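Local structure of fimbrin (Schizosaccharomyces pombe, 1RT8) at residues D28-S33 against L54-N59; G32-I37 against F45-D50; E87-V92 against G110-G115. The protein binds and crosslinks actin filaments, and acts in cell polarity, cytokinesis, mating and spore formation. All blocks are in the same frame, centred on the assembly; numbering follows the deposited sequence.

Contact 1: D28-S33 against L54-N59; sequences DPDVGS and LSKLIN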
ATOM      1  N   ASP A  28      -3.780  24.016   2.368  1.00 56.12           N
ATOM      2  CA  ASP A  28      -4.910  23.120   2.541  1.00 57.09           C
ATOM      3  C   ASP A  28      -5.939  23.756   3.472  1.00 58.18           C
ATOM      4  O   ASP A  28      -5.620  24.148   4.592  1.00 58.05           O
ATOM      5  CB  ASP A  28      -4.446  21.781   3.104  1.00 56.77           C
ATOM      6  CG  ASP A  28      -5.572  20.784   3.203  1.00 56.93           C
ATOM      7  OD1 ASP A  28      -6.423  20.939   4.103  1.00 56.67           O
ATOM      8  OD2 ASP A  28      -5.613  19.856   2.366  1.00 57.36           O
ATOM      9  N   PRO A  29      -7.197  23.856   3.014  1.00 60.06           N
ATOM     10  CA  PRO A  29      -8.316  24.443   3.760  1.00 60.17           C
ATOM     11  C   PRO A  29      -8.508  23.937   5.188  1.00 60.63           C
ATOM     12  O   PRO A  29      -8.883  24.698   6.078  1.00 61.23           O
ATOM     13  CB  PRO A  29      -9.521  24.122   2.876  1.00 60.44           C
ATOM     14  CG  PRO A  29      -8.935  24.138   1.497  1.00 60.70           C
ATOM     15  CD  PRO A  29      -7.650  23.371   1.696  1.00 60.22           C
ATOM     16  N   ASP A  30      -8.248  22.656   5.406  1.00 60.46           N
ATOM     17  CA  ASP A  30      -8.433  22.057   6.720  1.00 59.28           C
ATOM     18  C   ASP A  30      -7.241  22.164   7.664  1.00 59.14           C
ATOM     19  O   ASP A  30      -7.416  22.401   8.858  1.00 58.22           O
ATOM     20  CB  ASP A  30      -8.824  20.590   6.549  1.00 59.55           C
ATOM     21  CG  ASP A  30     -10.108  20.423   5.759  1.00 59.06           C
ATOM     22  OD1 ASP A  30     -11.179  20.790   6.286  1.00 59.83           O
ATOM     23  OD2 ASP A  30     -10.046  19.935   4.610  1.00 57.26           O
ATOM     24  N   VAL A  31      -6.033  21.989   7.142  1.00 59.48           N
ATOM     25  CA  VAL A  31      -4.841  22.054   7.983  1.00 61.20           C
ATOM     26  C   VAL A  31      -3.973  23.270   7.654  1.00 62.22           C
ATOM     27  O   VAL A  31      -2.831  23.380   8.110  1.00 61.79           O
ATOM     28  CB  VAL A  31      -4.000  20.757   7.843  1.00 60.73           C
ATOM     29  CG1 VAL A  31      -2.876  20.738   8.859  1.00 61.14           C
ATOM     30  CG2 VAL A  31      -4.890  19.548   8.041  1.00 62.51           C
ATOM     31  N   GLY A  32      -4.528  24.188   6.870  1.00 63.21           N
ATOM     32  CA  GLY A  32      -3.796  25.385   6.499  1.00 63.28           C
ATOM     33  C   GLY A  32      -3.362  26.207   7.699  1.00 63.55           C
ATOM     34  O   GLY A  32      -2.287  26.805   7.700  1.00 64.02           O
ATOM     35  N   SER A  33      -4.202  26.225   8.727  1.00 63.86           N
ATOM     36  CA  SER A  33      -3.928  26.984   9.943  1.00 63.67           C
ATOM     37  C   SER A  33      -2.679  26.541  10.702  1.00 63.39           C
ATOM     38  O   SER A  33      -2.395  27.064  11.779  1.00 63.37           O
ATOM     39  CB  SER A  33      -5.133  26.908  10.881  1.00 64.50           C
ATOM     40  OG  SER A  33      -5.413  25.564  11.240  1.00 64.90           O
ATOM     41  N   LEU A  54      -1.841  13.317   8.699  1.00 25.51           N
ATOM     42  CA  LEU A  54      -1.532  12.010   8.119  1.00 25.76           C
ATOM     43  C   LEU A  54      -2.534  11.609   7.045  1.00 23.77           C
ATOM     44  O   LEU A  54      -2.149  11.071   6.009  1.00 24.25           O
ATOM     45  CB  LEU A  54      -1.475  10.942   9.215  1.00 24.45           C
ATOM     46  CG  LEU A  54      -0.259  11.111  10.127  1.00 24.06           C
ATOM     47  CD1 LEU A  54      -0.331  10.130  11.297  1.00 24.57           C
ATOM     48  CD2 LEU A  54       1.004  10.900   9.307  1.00 22.83           C
ATOM     49  N   SER A  55      -3.819  11.868   7.290  1.00 26.05           N
ATOM     50  CA  SER A  55      -4.861  11.540   6.319  1.00 25.97           C
ATOM     51  C   SER A  55      -4.607  12.315   5.032  1.00 26.44           C
ATOM     52  O   SER A  55      -4.794  11.787   3.931  1.00 25.24           O
ATOM     53  CB  SER A  55      -6.255  11.894   6.865  1.00 27.04           C
ATOM     54  OG  SER A  55      -6.649  11.010   7.899  1.00 28.19           O
ATOM     55  N   LYS A  56      -4.195  13.573   5.180  1.00 26.89           N
ATOM     56  CA  LYS A  56      -3.890  14.422   4.031  1.00 27.05           C
ATOM     57  C   LYS A  56      -2.671  13.868   3.279  1.00 25.64           C
ATOM     58  O   LYS A  56      -2.658  13.812   2.047  1.00 27.16           O
ATOM     59  CB  LYS A  56      -3.604  15.858   4.490  1.00 29.15           C
ATOM     60  CG  LYS A  56      -4.808  16.606   5.054  1.00 30.92           C
ATOM     61  CD  LYS A  56      -5.782  16.990   3.958  1.00 32.78           C
ATOM     62  CE  LYS A  56      -6.901  17.901   4.498  1.00 34.53           C
ATOM     63  NZ  LYS A  56      -7.742  18.416   3.378  1.00 32.96           N
ATOM     64  N   LEU A  57      -1.645  13.460   4.014  1.00 23.97           N
ATOM     65  CA  LEU A  57      -0.452  12.910   3.379  1.00 25.60           C
ATOM     66  C   LEU A  57      -0.825  11.657   2.576  1.00 25.09           C
ATOM     67  O   LEU A  57      -0.340  11.437   1.460  1.00 24.74           O
ATOM     68  CB  LEU A  57       0.593  12.569   4.445  1.00 28.13           C
ATOM     69  CG  LEU A  57       1.937  12.068   3.933  1.00 30.00           C
ATOM     70  CD1 LEU A  57       2.601  13.156   3.091  1.00 32.47           C
ATOM     71  CD2 LEU A  57       2.820  11.694   5.113  1.00 30.13           C
ATOM     72  N   ILE A  58      -1.711  10.845   3.142  1.00 24.28           N
ATOM     73  CA  ILE A  58      -2.167   9.638   2.471  1.00 24.24           C
ATOM     74  C   ILE A  58      -2.847   9.930   1.130  1.00 25.58           C
ATOM     75  O   ILE A  58      -2.624   9.216   0.151  1.00 23.15           O
ATOM     76  CB  ILE A  58      -3.143   8.871   3.365  1.00 24.08           C
ATOM     77  CG1 ILE A  58      -2.363   8.242   4.526  1.00 23.23           C
ATOM     78  CG2 ILE A  58      -3.930   7.843   2.537  1.00 21.90           C
ATOM     79  CD1 ILE A  58      -3.221   7.478   5.495  1.00 25.61           C
ATOM     80  N   ASN A  59      -3.689  10.962   1.087  1.00 25.00           N
ATOM     81  CA  ASN A  59      -4.364  11.293  -0.164  1.00 26.96           C
ATOM     82  C   ASN A  59      -3.443  11.953  -1.179  1.00 27.96           C
ATOM     83  O   ASN A  59      -3.754  11.979  -2.369  1.00 30.72           O
ATOM     84  CB  ASN A  59      -5.590  12.178   0.081  1.00 26.54           C
ATOM     85  CG  ASN A  59      -6.835  11.367   0.376  1.00 25.20           C
ATOM     86  OD1 ASN A  59      -6.984  10.246  -0.114  1.00 24.36           O
ATOM     87  ND2 ASN A  59      -7.738  11.930   1.166  1.00 26.31           N
TER
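K56 NZ is held by carboxylates of two aspartates at once. The shorter bond goes to D28 OD2, 2.8 Å from K56 NZ, through the syn lone pair of that oxygen. D28 OD1 adds a weak bond to the same amine. D30 OD2 lies 3.0 Å from K56 NZ and offers its anti lone pair. D28 and K56 point at each other, while D30 comes in across the lysine at about a right angle. The lysine chain bends at chi2 (-73°) and then runs straight out to NZ. K56 NZ also makes a salt bridge to E68, so three acids surround one amine and would be expected to keep it protonated. D28 OD1 accepts hydrogen bonds from D30 N at 2.8 Å and, from the opposite face of the carboxylate plane, from V31 N. These bonds fix the rotation of the carboxylate. With an alanine here in place of D28, K56 would probably keep only D30 and E68 as acid mates, and both backbone N-H groups would lose their acceptor. Lower on the lysine, K56 CG meets V31 CG2 at 4.2 Å. The loop turn is an Asx turn extended to an Asx motif, and its salt-bridge network ties it to helix 52-61 of the first calponin-homology domain.

Contact 2: G32-I37 against F45-D50; sequences GSRVPI and FDQCKD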
ATOM      1  N   GLY A  32      -4.528  24.188   6.870  1.00 63.21           N
ATOM      2  CA  GLY A  32      -3.796  25.385   6.499  1.00 63.28           C
ATOM      3  C   GLY A  32      -3.362  26.207   7.699  1.00 63.55           C
ATOM      4  O   GLY A  32      -2.287  26.805   7.700  1.00 64.02           O
ATOM      5  N   SER A  33      -4.202  26.225   8.727  1.00 63.86           N
ATOM      6  CA  SER A  33      -3.928  26.984   9.943  1.00 63.67           C
ATOM      7  C   SER A  33      -2.679  26.541  10.702  1.00 63.39           C
ATOM      8  O   SER A  33      -2.395  27.064  11.779  1.00 63.37           O
ATOM      9  CB  SER A  33      -5.133  26.908  10.881  1.00 64.50           C
ATOM     10  OG  SER A  33      -5.413  25.564  11.240  1.00 64.90           O
ATOM     11  N   ARG A  34      -1.937  25.584  10.155  1.00 62.60           N
ATOM     12  CA  ARG A  34      -0.736  25.099  10.828  1.00 62.71           C
ATOM     13  C   ARG A  34       0.335  24.582   9.878  1.00 63.55           C
ATOM     14  O   ARG A  34       1.392  24.131  10.322  1.00 63.42           O
ATOM     15  CB  ARG A  34      -1.104  23.995  11.830  1.00 62.32           C
ATOM     16  CG  ARG A  34      -2.176  23.017  11.339  1.00 60.70           C
ATOM     17  CD  ARG A  34      -2.401  21.873  12.330  1.00 59.39           C
ATOM     18  NE  ARG A  34      -3.735  21.282  12.218  1.00 57.35           N
ATOM     19  CZ  ARG A  34      -4.131  20.181  12.853  1.00 56.46           C
ATOM     20  NH1 ARG A  34      -3.298  19.526  13.652  1.00 56.46           N
ATOM     21  NH2 ARG A  34      -5.370  19.741  12.699  1.00 54.62           N
ATOM     22  N   VAL A  35       0.065  24.670   8.579  1.00 64.79           N
ATOM     23  CA  VAL A  35       0.984  24.187   7.545  1.00 65.56           C
ATOM     24  C   VAL A  35       2.458  24.447   7.846  1.00 65.47           C
ATOM     25  O   VAL A  35       3.231  23.505   8.025  1.00 66.29           O
ATOM     26  CB  VAL A  35       0.656  24.799   6.163  1.00 66.37           C
ATOM     27  CG1 VAL A  35       1.240  23.935   5.057  1.00 66.57           C
ATOM     28  CG2 VAL A  35      -0.832  24.943   6.000  1.00 66.77           C
ATOM     29  N   PRO A  36       2.872  25.723   7.895  1.00 64.67           N
ATOM     30  CA  PRO A  36       4.285  25.995   8.182  1.00 63.83           C
ATOM     31  C   PRO A  36       4.728  25.408   9.529  1.00 62.93           C
ATOM     32  O   PRO A  36       4.771  26.113  10.537  1.00 62.49           O
ATOM     33  CB  PRO A  36       4.349  27.522   8.163  1.00 64.30           C
ATOM     34  CG  PRO A  36       3.258  27.893   7.199  1.00 64.26           C
ATOM     35  CD  PRO A  36       2.145  26.977   7.627  1.00 64.43           C
ATOM     36  N   ILE A  37       5.055  24.118   9.537  1.00 61.56           N
ATOM     37  CA  ILE A  37       5.489  23.444  10.757  1.00 60.73           C
ATOM     38  C   ILE A  37       7.001  23.542  10.909  1.00 60.67           C
ATOM     39  O   ILE A  37       7.739  23.336   9.948  1.00 60.81           O
ATOM     40  CB  ILE A  37       5.086  21.948  10.747  1.00 60.01           C
ATOM     41  CG1 ILE A  37       3.565  21.819  10.635  1.00 59.09           C
ATOM     42  CG2 ILE A  37       5.582  21.260  12.019  1.00 59.10           C
ATOM     43  CD1 ILE A  37       3.074  20.399  10.555  1.00 58.07           C
ATOM     44  N   PHE A  45       5.076  16.105  15.649  1.00 40.64           N
ATOM     45  CA  PHE A  45       4.417  14.922  16.184  1.00 41.52           C
ATOM     46  C   PHE A  45       3.157  15.244  16.974  1.00 42.39           C
ATOM     47  O   PHE A  45       2.211  14.449  16.989  1.00 43.73           O
ATOM     48  CB  PHE A  45       5.409  14.106  17.017  1.00 40.39           C
ATOM     49  CG  PHE A  45       6.628  13.691  16.246  1.00 37.98           C
ATOM     50  CD1 PHE A  45       7.824  14.390  16.376  1.00 38.91           C
ATOM     51  CD2 PHE A  45       6.565  12.630  15.351  1.00 38.87           C
ATOM     52  CE1 PHE A  45       8.942  14.036  15.623  1.00 37.45           C
ATOM     53  CE2 PHE A  45       7.671  12.270  14.593  1.00 36.39           C
ATOM     54  CZ  PHE A  45       8.863  12.975  14.730  1.00 38.12           C
ATOM     55  N   ASP A  46       3.130  16.408  17.616  1.00 42.23           N
ATOM     56  CA  ASP A  46       1.947  16.814  18.361  1.00 42.00           C
ATOM     57  C   ASP A  46       0.879  17.185  17.346  1.00 40.73           C
ATOM     58  O   ASP A  46      -0.310  16.940  17.557  1.00 41.23           O
ATOM     59  CB  ASP A  46       2.237  18.018  19.251  1.00 44.14           C
ATOM     60  CG  ASP A  46       3.047  17.656  20.473  1.00 47.88           C
ATOM     61  OD1 ASP A  46       2.641  16.721  21.200  1.00 49.36           O
ATOM     62  OD2 ASP A  46       4.084  18.311  20.711  1.00 49.28           O
ATOM     63  N   GLN A  47       1.317  17.777  16.241  1.00 38.82           N
ATOM     64  CA  GLN A  47       0.411  18.178  15.178  1.00 38.46           C
ATOM     65  C   GLN A  47      -0.159  16.963  14.443  1.00 36.76           C
ATOM     66  O   GLN A  47      -1.130  17.092  13.696  1.00 36.55           O
ATOM     67  CB  GLN A  47       1.136  19.079  14.176  1.00 40.63           C
ATOM     68  CG  GLN A  47       1.482  20.455  14.711  1.00 44.93           C
ATOM     69  CD  GLN A  47       0.252  21.216  15.155  1.00 47.23           C
ATOM     70  OE1 GLN A  47      -0.746  21.265  14.439  1.00 48.69           O
ATOM     71  NE2 GLN A  47       0.316  21.818  16.337  1.00 50.49           N
ATOM     72  N   CYS A  48       0.443  15.791  14.652  1.00 32.88           N
ATOM     73  CA  CYS A  48      -0.014  14.572  13.987  1.00 31.16           C
ATOM     74  C   CYS A  48      -1.025  13.769  14.793  1.00 31.25           C
ATOM     75  O   CYS A  48      -1.633  12.834  14.276  1.00 29.91           O
ATOM     76  CB  CYS A  48       1.179  13.676  13.651  1.00 30.77           C
ATOM     77  SG  CYS A  48       2.123  14.209  12.196  1.00 30.96           S
ATOM     78  N   LYS A  49      -1.220  14.157  16.050  1.00 31.30           N
ATOM     79  CA  LYS A  49      -2.128  13.457  16.956  1.00 31.41           C
ATOM     80  C   LYS A  49      -3.590  13.295  16.558  1.00 30.55           C
ATOM     81  O   LYS A  49      -4.212  12.280  16.905  1.00 31.27           O
ATOM     82  CB  LYS A  49      -2.072  14.100  18.343  1.00 32.60           C
ATOM     83  CG  LYS A  49      -0.722  13.960  19.031  1.00 35.99           C
ATOM     84  CD  LYS A  49      -0.752  14.570  20.426  1.00 35.55           C
ATOM     85  CE  LYS A  49       0.526  14.274  21.186  1.00 37.58           C
ATOM     86  NZ  LYS A  49       0.483  14.810  22.574  1.00 41.70           N
ATOM     87  N   ASP A  50      -4.163  14.266  15.851  1.00 27.27           N
ATOM     88  CA  ASP A  50      -5.567  14.131  15.490  1.00 27.23           C
ATOM     89  C   ASP A  50      -5.813  13.479  14.142  1.00 26.50           C
ATOM     90  O   ASP A  50      -6.935  13.494  13.642  1.00 29.14           O
ATOM     91  CB  ASP A  50      -6.304  15.483  15.577  1.00 30.04           C
ATOM     92  CG  ASP A  50      -5.907  16.469  14.484  1.00 32.00           C
ATOM     93  OD1 ASP A  50      -5.129  16.117  13.572  1.00 31.03           O
ATOM     94  OD2 ASP A  50      -6.395  17.619  14.548  1.00 33.81           O
TER
HETATM   95  O   HOH W   1      -3.302  17.178  16.043  1.00 33.16           O
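R34 and D50 make the charged part of this contact. R34 NH2 donates to D50 OD2 over 3.0 Å, with an N-H...O angle of 164°. The bond uses the syn lone pair of D50 OD2, and that oxygen lies near the guanidinium plane. The two flat groups are not coplanar: guanidinium and carboxylate planes stand 69° apart. The other carboxylate oxygen, D50 OD1, accepts a hydrogen bond from the backbone N of L52, which probably steadies the acid facing the arginine.

The neutral polar part is R34 with Q47. R34 NH1 donates to Q47 OE1 over 3.2 Å at the guanidinium edge. The position of Q47 OE1 is doubtful, so this bond is less certain than the salt bridge. As modelled, the amide stands nearly at right angles to the guanidinium. R34 reaches both partners on a chain extended from CG to NE.

Both segments belong to the first calponin-homology domain, an all-helical fold. Here the loop after helix 11-25 is joined to helix 43-47 and the chain after it.

Water adds a bridge. Water 1 accepts from D50 N at 3.0 Å and makes a weak bond with R34 NH1 and another with D46 O.

The apolar part is small. I37 CD1 comes to 4.3 Å from Q47 CB, on the aliphatic stem of the glutamine. I37 also touches I18 and N22 of helix 11-25 and I53 of helix 52-61, and Q47 rests on I53 too.

Contact 3: E87-V92 against G110-G115; sequences ENNNVV and GDILEG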
ATOM      1  N   GLU A  87     -11.002   8.062  16.177  1.00 25.25           N
ATOM      2  CA  GLU A  87     -11.796   7.776  14.984  1.00 24.44           C
ATOM      3  C   GLU A  87     -10.974   8.150  13.757  1.00 23.79           C
ATOM      4  O   GLU A  87     -10.836   7.364  12.826  1.00 22.96           O
ATOM      5  CB  GLU A  87     -13.109   8.579  14.985  1.00 25.84           C
ATOM      6  CG  GLU A  87     -14.061   8.245  16.138  1.00 28.94           C
ATOM      7  CD  GLU A  87     -15.332   9.078  16.111  1.00 31.29           C
ATOM      8  OE1 GLU A  87     -15.242  10.312  15.951  1.00 34.79           O
ATOM      9  OE2 GLU A  87     -16.425   8.504  16.250  1.00 34.08           O
ATOM     10  N   ASN A  88     -10.432   9.363  13.756  1.00 24.97           N
ATOM     11  CA  ASN A  88      -9.611   9.818  12.642  1.00 23.86           C
ATOM     12  C   ASN A  88      -8.391   8.905  12.470  1.00 22.74           C
ATOM     13  O   ASN A  88      -8.018   8.548  11.352  1.00 23.35           O
ATOM     14  CB  ASN A  88      -9.130  11.256  12.883  1.00 24.89           C
ATOM     15  CG  ASN A  88     -10.214  12.293  12.626  1.00 25.16           C
ATOM     16  OD1 ASN A  88     -11.345  11.957  12.298  1.00 26.06           O
ATOM     17  ND2 ASN A  88      -9.859  13.570  12.769  1.00 28.16           N
ATOM     18  N   ASN A  89      -7.758   8.539  13.576  1.00 22.28           N
ATOM     19  CA  ASN A  89      -6.580   7.686  13.487  1.00 22.36           C
ATOM     20  C   ASN A  89      -6.894   6.289  12.985  1.00 20.96           C
ATOM     21  O   ASN A  89      -6.044   5.641  12.377  1.00 22.91           O
ATOM     22  CB  ASN A  89      -5.839   7.662  14.825  1.00 22.79           C
ATOM     23  CG  ASN A  89      -5.150   8.991  15.115  1.00 26.73           C
ATOM     24  OD1 ASN A  89      -4.845   9.748  14.192  1.00 26.72           O
ATOM     25  ND2 ASN A  89      -4.897   9.272  16.383  1.00 27.99           N
ATOM     26  N   ASN A  90      -8.118   5.827  13.214  1.00 22.25           N
ATOM     27  CA  ASN A  90      -8.520   4.516  12.707  1.00 23.08           C
ATOM     28  C   ASN A  90      -8.519   4.586  11.178  1.00 23.04           C
ATOM     29  O   ASN A  90      -8.098   3.644  10.494  1.00 20.05           O
ATOM     30  CB  ASN A  90      -9.926   4.146  13.191  1.00 21.78           C
ATOM     31  CG  ASN A  90      -9.938   3.654  14.621  1.00 25.83           C
ATOM     32  OD1 ASN A  90      -8.897   3.346  15.187  1.00 25.34           O
ATOM     33  ND2 ASN A  90     -11.125   3.566  15.207  1.00 27.47           N
ATOM     34  N   VAL A  91      -9.015   5.707  10.648  1.00 21.41           N
ATOM     35  CA  VAL A  91      -9.064   5.922   9.199  1.00 20.08           C
ATOM     36  C   VAL A  91      -7.644   5.943   8.619  1.00 19.26           C
ATOM     37  O   VAL A  91      -7.385   5.358   7.569  1.00 20.69           O
ATOM     38  CB  VAL A  91      -9.757   7.258   8.855  1.00 20.93           C
ATOM     39  CG1 VAL A  91      -9.641   7.529   7.364  1.00 20.04           C
ATOM     40  CG2 VAL A  91     -11.222   7.209   9.266  1.00 17.99           C
ATOM     41  N   VAL A  92      -6.737   6.631   9.305  1.00 19.54           N
ATOM     42  CA  VAL A  92      -5.337   6.714   8.886  1.00 20.90           C
ATOM     43  C   VAL A  92      -4.702   5.325   8.862  1.00 21.67           C
ATOM     44  O   VAL A  92      -4.209   4.869   7.828  1.00 23.82           O
ATOM     45  CB  VAL A  92      -4.521   7.615   9.855  1.00 21.15           C
ATOM     46  CG1 VAL A  92      -3.026   7.390   9.665  1.00 20.70           C
ATOM     47  CG2 VAL A  92      -4.866   9.083   9.607  1.00 24.41           C
ATOM     48  N   GLY A 110      -3.756   4.628  18.941  1.00 26.62           N
ATOM     49  CA  GLY A 110      -3.294   5.222  20.182  1.00 26.93           C
ATOM     50  C   GLY A 110      -1.859   5.718  20.134  1.00 27.87           C
ATOM     51  O   GLY A 110      -1.491   6.651  20.854  1.00 28.88           O
ATOM     52  N   ASP A 111      -1.036   5.090  19.298  1.00 27.95           N
ATOM     53  CA  ASP A 111       0.356   5.496  19.167  1.00 27.75           C
ATOM     54  C   ASP A 111       0.418   6.873  18.506  1.00 27.65           C
ATOM     55  O   ASP A 111       1.261   7.704  18.859  1.00 27.37           O
ATOM     56  CB  ASP A 111       1.144   4.485  18.324  1.00 30.29           C
ATOM     57  CG  ASP A 111       1.228   3.111  18.973  1.00 31.92           C
ATOM     58  OD1 ASP A 111       1.445   3.038  20.199  1.00 33.88           O
ATOM     59  OD2 ASP A 111       1.093   2.102  18.254  1.00 33.61           O
ATOM     60  N   ILE A 112      -0.463   7.104  17.535  1.00 26.84           N
ATOM     61  CA  ILE A 112      -0.512   8.393  16.849  1.00 26.56           C
ATOM     62  C   ILE A 112      -1.025   9.432  17.843  1.00 26.93           C
ATOM     63  O   ILE A 112      -0.468  10.519  17.955  1.00 27.42           O
ATOM     64  CB  ILE A 112      -1.451   8.361  15.624  1.00 25.62           C
ATOM     65  CG1 ILE A 112      -0.911   7.379  14.581  1.00 25.15           C
ATOM     66  CG2 ILE A 112      -1.567   9.759  15.017  1.00 24.03           C
ATOM     67  CD1 ILE A 112      -1.800   7.227  13.345  1.00 18.88           C
ATOM     68  N   LEU A 113      -2.075   9.081  18.577  1.00 28.52           N
ATOM     69  CA  LEU A 113      -2.650   9.987  19.572  1.00 29.40           C
ATOM     70  C   LEU A 113      -1.603  10.435  20.598  1.00 29.17           C
ATOM     71  O   LEU A 113      -1.633  11.570  21.066  1.00 29.87           O
ATOM     72  CB  LEU A 113      -3.827   9.313  20.295  1.00 28.86           C
ATOM     73  CG  LEU A 113      -4.444  10.057  21.493  1.00 28.74           C
ATOM     74  CD1 LEU A 113      -5.024  11.379  21.040  1.00 28.79           C
ATOM     75  CD2 LEU A 113      -5.519   9.200  22.129  1.00 28.50           C
ATOM     76  N   GLU A 114      -0.678   9.543  20.936  1.00 28.27           N
ATOM     77  CA  GLU A 114       0.363   9.844  21.913  1.00 29.53           C
ATOM     78  C   GLU A 114       1.582  10.533  21.310  1.00 31.52           C
ATOM     79  O   GLU A 114       2.498  10.921  22.035  1.00 32.51           O
ATOM     80  CB  GLU A 114       0.810   8.561  22.616  1.00 29.04           C
ATOM     81  CG  GLU A 114      -0.204   7.994  23.597  1.00 30.20           C
ATOM     82  CD  GLU A 114       0.103   6.560  23.991  1.00 31.55           C
ATOM     83  OE1 GLU A 114       1.280   6.152  23.879  1.00 31.61           O
ATOM     84  OE2 GLU A 114      -0.829   5.843  24.421  1.00 31.53           O
ATOM     85  N   GLY A 115       1.597  10.680  19.990  1.00 31.86           N
ATOM     86  CA  GLY A 115       2.723  11.318  19.336  1.00 32.28           C
ATOM     87  C   GLY A 115       4.015  10.512  19.327  1.00 34.49           C
ATOM     88  O   GLY A 115       5.097  11.096  19.364  1.00 34.30           O
TER
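N89 lays its amide against the beta-branched side of I112. Its CG stands anti to its own carbonyl carbon (chi1 -71°), which sends the flat group across to the short helix 109-113. N89 OD1 touches I112 CG2 at 3.4 Å, and N89 ND2 is 3.6 Å from I112 CB. These are van der Waals contacts, and the two side chains cross at a slant. The polar end of N89 is engaged elsewhere: ND2 donates to K49 O, with a weak second bond to A109 O. Those bonds limit how the amide can turn.

I112 splits its branches between two partners. CG2 meets N89. The CG1 arm, anti to the carbonyl carbon, continues extended through chi2 of 178° to bring I112 CD1 to 3.9 Å from V92 CG1. L113 comes near the same amide with its backbone: L113 N is 3.6 Å from N89 ND2. L113 CB is a little farther, 4.1 Å from N89 ND2. The L113 side chain also touches N82, C85 and I86 of helix 82-99.

After I112 and L113 the chain turns off at G115. Its phi is positive, and G115 N bonds to I112 O at 2.9 Å. This Schellman motif ends the short helix, which packs on the long helix 82-99 inside the helical calponin-homology fold.

In the fold
All three contacts lie inside the first calponin-homology domain, within the first actin-binding region. Contacts 1 and 2 start from the same loop, share G32 and S33, and have centres about 9 Å apart. L54 CD1 of contact 1 packs on C48 O of contact 2 at 4.2 Å. Contact 3 lies farther off, its centre about 15 Å from that of contact 1 and about 14 Å from that of contact 2. It meets contact 1 where L54 CD1 lies 3.8 Å from I112 CD1. Helix 52-61 also packs on helix 82-99, with L54 CB 3.9 Å from V92 CG2. Contact 3 meets contact 2 through a probable hydrogen bond, D50 O to N88 ND2 at 3.1 Å.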